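Local coordinates for DUF2790 domain-containing protein (Pseudomonas aeruginosa, PDB 4F98), which is of unknown function but belongs to the DUF2790 family and forms a small antiparallel beta-sheet protein with two copies in its crystal assembly, at residues R10-E15 against T44-D49. Residues are numbered along the deposited sequence; the frame is centred on the assembly and turned at random.
Sequences RGLPVE and TVVYED
Leu12 and Val46 supply the one apolar touch between the loop 10-15 and strand 40-48: CD1 of Leu12 meets CG1 of Val46 at 3.8 Å, the two side chains crossing at a slant. Leu12 points its CB toward the strand, and with CG anti to its carbonyl carbon (chi1 -69°) and CD1 extended beyond it, a single methyl carries the contact. Leucine suits a loop that passes at a distance, the CA atoms of this pair being 8.9 Å apart, whereas the compact, beta-branched valine suits a strand; Val46 is buried and also packs on Pro8 and His30.

Strand 40-48 is the middle one of three antiparallel strands, between 27-31, which the loop precedes, and 54-62. Val46 and Tyr47 project to its opposite faces, Leu12 meeting the first and Glu15 linking through water to the second. A backbone hydrogen bond between Glu15 and Lys56 and another from Lys56 NZ to Leu12 O tie the loop to strand 54-62.

Glu15 OE2 accepts a hydrogen bond from a water at 2.6 Å, which is also hydrogen-bonded to Tyr47 OH (2.7 Å), bridging two oxygens that stand 4.3 Å apart. Tyrosine carries its hydroxyl far from the strand to reach this water, while its ring stacks on His55. Glutamate reaches across from a backbone standing off the strand, and its OE2 can serve both the water and His55 ND1.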
ATOM      1  N   ARG A  10       1.910   5.210  20.564  1.00 16.19           N
ATOM      2  CA  ARG A  10       1.423   5.657  21.894  1.00 18.23           C
ATOM      3  C   ARG A  10       1.287   7.160  21.934  1.00 14.13           C
ATOM      4  O   ARG A  10       2.258   7.860  21.661  1.00 15.75           O
ATOM      5  CB  ARG A  10       2.394   5.227  23.037  1.00 20.58           C
ATOM      6  CG  ARG A  10       2.035   5.680  24.495  1.00 22.13           C
ATOM      7  CD  ARG A  10       3.052   5.159  25.530  1.00 24.09           C
ATOM      8  NE  ARG A  10       2.597   5.347  26.917  1.00 26.68           N
ATOM      9  CZ  ARG A  10       3.229   4.912  28.018  1.00 30.76           C
ATOM     10  NH1 ARG A  10       4.385   4.230  27.948  1.00 31.60           N
ATOM     11  NH2 ARG A  10       2.689   5.158  29.219  1.00 31.80           N
ATOM     12  N   GLY A  11       0.089   7.645  22.228  1.00 12.84           N
ATOM     13  CA  GLY A  11      -0.146   9.059  22.464  1.00 12.13           C
ATOM     14  C   GLY A  11      -0.175   9.963  21.235  1.00 11.98           C
ATOM     15  O   GLY A  11      -0.204  11.183  21.387  1.00 15.72           O
ATOM     16  N   LEU A  12      -0.205   9.394  20.030  1.00 11.07           N
ATOM     17  CA  LEU A  12      -0.270  10.173  18.791  1.00 11.26           C
ATOM     18  C   LEU A  12      -1.683  10.148  18.216  1.00 11.52           C
ATOM     19  O   LEU A  12      -2.280   9.078  18.085  1.00 13.22           O
ATOM     20  CB  LEU A  12       0.675   9.624  17.734  1.00 12.48           C
ATOM     21  CG  LEU A  12       2.177   9.770  17.970  1.00 11.77           C
ATOM     22  CD1 LEU A  12       2.935   9.002  16.878  1.00 12.82           C
ATOM     23  CD2 LEU A  12       2.596  11.245  17.954  1.00 13.81           C
ATOM     24  N   PRO A  13      -2.219  11.314  17.832  1.00 11.76           N
ATOM     25  CA  PRO A  13      -3.459  11.348  17.078  1.00 13.41           C
ATOM     26  C   PRO A  13      -3.173  11.002  15.627  1.00 12.23           C
ATOM     27  O   PRO A  13      -2.074  11.207  15.153  1.00 13.20           O
ATOM     28  CB  PRO A  13      -3.879  12.821  17.179  1.00 15.32           C
ATOM     29  CG  PRO A  13      -2.618  13.540  17.219  1.00 16.99           C
ATOM     30  CD  PRO A  13      -1.661  12.666  17.978  1.00 14.08           C
ATOM     31  N   VAL A  14      -4.167  10.478  14.941  1.00 12.43           N
ATOM     32  CA  VAL A  14      -4.080  10.282  13.502  1.00 11.80           C
ATOM     33  C   VAL A  14      -4.133  11.665  12.857  1.00 11.68           C
ATOM     34  O   VAL A  14      -4.991  12.494  13.192  1.00 15.97           O
ATOM     35  CB  VAL A  14      -5.234   9.407  12.986  1.00 12.98           C
ATOM     36  CG1 VAL A  14      -5.171   9.259  11.488  1.00 16.71           C
ATOM     37  CG2 VAL A  14      -5.164   8.040  13.603  1.00 17.08           C
ATOM     38  N   GLU A  15      -3.195  11.931  11.962  1.00 11.08           N
ATOM     39  CA  GLU A  15      -3.153  13.214  11.281  1.00 11.93           C
ATOM     40  C   GLU A  15      -3.643  13.106   9.857  1.00 11.27           C
ATOM     41  O   GLU A  15      -3.743  12.028   9.296  1.00 13.01           O
ATOM     42  CB  GLU A  15      -1.796  13.873  11.413  1.00 16.61           C
ATOM     43  CG  GLU A  15      -0.672  13.218  10.775  1.00 18.68           C
ATOM     44  CD  GLU A  15       0.661  13.854  11.180  1.00 22.30           C
ATOM     45  OE1 GLU A  15       0.972  13.971  12.397  1.00 23.38           O
ATOM     46  OE2 GLU A  15       1.392  14.231  10.262  1.00 23.74           O
ATOM     47  N   THR A  44      -2.039   1.447   9.168  1.00  8.87           N
ATOM     48  CA  THR A  44      -1.558   2.531   9.994  1.00  8.32           C
ATOM     49  C   THR A  44      -0.046   2.557   9.927  1.00  8.31           C
ATOM     50  O   THR A  44       0.594   1.511  10.046  1.00  9.44           O
ATOM     51  CB  THR A  44      -2.014   2.358  11.431  1.00  9.96           C
ATOM     52  OG1 THR A  44      -3.443   2.292  11.433  1.00 11.12           O
ATOM     53  CG2 THR A  44      -1.540   3.516  12.309  1.00 11.24           C
ATOM     54  N   VAL A  45       0.509   3.737   9.730  1.00  8.58           N
ATOM     55  CA  VAL A  45       1.937   3.987   9.724  1.00  8.90           C
ATOM     56  C   VAL A  45       2.292   5.014  10.795  1.00  8.74           C
ATOM     57  O   VAL A  45       1.588   6.004  10.956  1.00  9.74           O
ATOM     58  CB  VAL A  45       2.429   4.463   8.336  1.00  8.40           C
ATOM     59  CG1 VAL A  45       3.885   4.974   8.398  1.00 10.62           C
ATOM     60  CG2 VAL A  45       2.273   3.342   7.308  1.00  9.70           C
ATOM     61  N   VAL A  46       3.358   4.747  11.557  1.00  8.75           N
ATOM     62  CA  VAL A  46       4.021   5.772  12.352  1.00  8.88           C
ATOM     63  C   VAL A  46       5.397   5.986  11.746  1.00  8.84           C
ATOM     64  O   VAL A  46       6.162   5.037  11.595  1.00  9.80           O
ATOM     65  CB  VAL A  46       4.113   5.430  13.835  1.00  9.52           C
ATOM     66  CG1 VAL A  46       4.859   6.547  14.622  1.00 10.76           C
ATOM     67  CG2 VAL A  46       2.707   5.149  14.385  1.00 11.11           C
ATOM     68  N   TYR A  47       5.702   7.225  11.389  1.00  9.21           N
ATOM     69  CA  TYR A  47       7.004   7.580  10.825  1.00  9.94           C
ATOM     70  C   TYR A  47       7.616   8.763  11.578  1.00 10.51           C
ATOM     71  O   TYR A  47       6.918   9.550  12.210  1.00 10.09           O
ATOM     72  CB  TYR A  47       6.911   7.813   9.290  1.00 10.64           C
ATOM     73  CG  TYR A  47       6.285   9.104   8.865  1.00 10.36           C
ATOM     74  CD1 TYR A  47       7.052  10.262   8.736  1.00 10.82           C
ATOM     75  CD2 TYR A  47       4.919   9.180   8.612  1.00 11.70           C
ATOM     76  CE1 TYR A  47       6.470  11.464   8.370  1.00 10.41           C
ATOM     77  CE2 TYR A  47       4.326  10.399   8.230  1.00 12.21           C
ATOM     78  CZ  TYR A  47       5.100  11.531   8.130  1.00 11.27           C
ATOM     79  OH  TYR A  47       4.543  12.729   7.776  1.00 14.48           O
ATOM     80  N   GLU A  48       8.932   8.874  11.447  1.00 11.41           N
ATOM     81  CA  GLU A  48       9.755   9.935  12.029  1.00 11.35           C
ATOM     82  C   GLU A  48      10.219  10.822  10.894  1.00 11.43           C
ATOM     83  O   GLU A  48      10.720  10.304   9.882  1.00 12.90           O
ATOM     84  CB  GLU A  48      10.960   9.308  12.729  1.00 13.03           C
ATOM     85  CG  GLU A  48      11.961  10.289  13.320  1.00 14.25           C
ATOM     86  CD  GLU A  48      13.286   9.667  13.674  1.00 15.49           C
ATOM     87  OE1 GLU A  48      13.535   8.491  13.336  1.00 18.79           O
ATOM     88  OE2 GLU A  48      14.099  10.384  14.306  1.00 14.89           O
ATOM     89  N   ASP A  49      10.085  12.132  11.067  1.00 11.94           N
ATOM     90  CA  ASP A  49      10.585  13.081  10.083  1.00 12.54           C
ATOM     91  C   ASP A  49      12.029  13.496  10.391  1.00 13.78           C
ATOM     92  O   ASP A  49      12.589  13.099  11.404  1.00 13.84           O
ATOM     93  CB  ASP A  49       9.624  14.269   9.907  1.00 14.46           C
ATOM     94  CG  ASP A  49       9.529  15.191  11.098  1.00 16.62           C
ATOM     95  OD1 ASP A  49      10.489  15.320  11.887  1.00 15.99           O
ATOM     96  OD2 ASP A  49       8.469  15.855  11.200  1.00 15.98           O
TER
HETATM   97  O   HOH W   1       1.913  12.987   7.999  1.00 18.36           O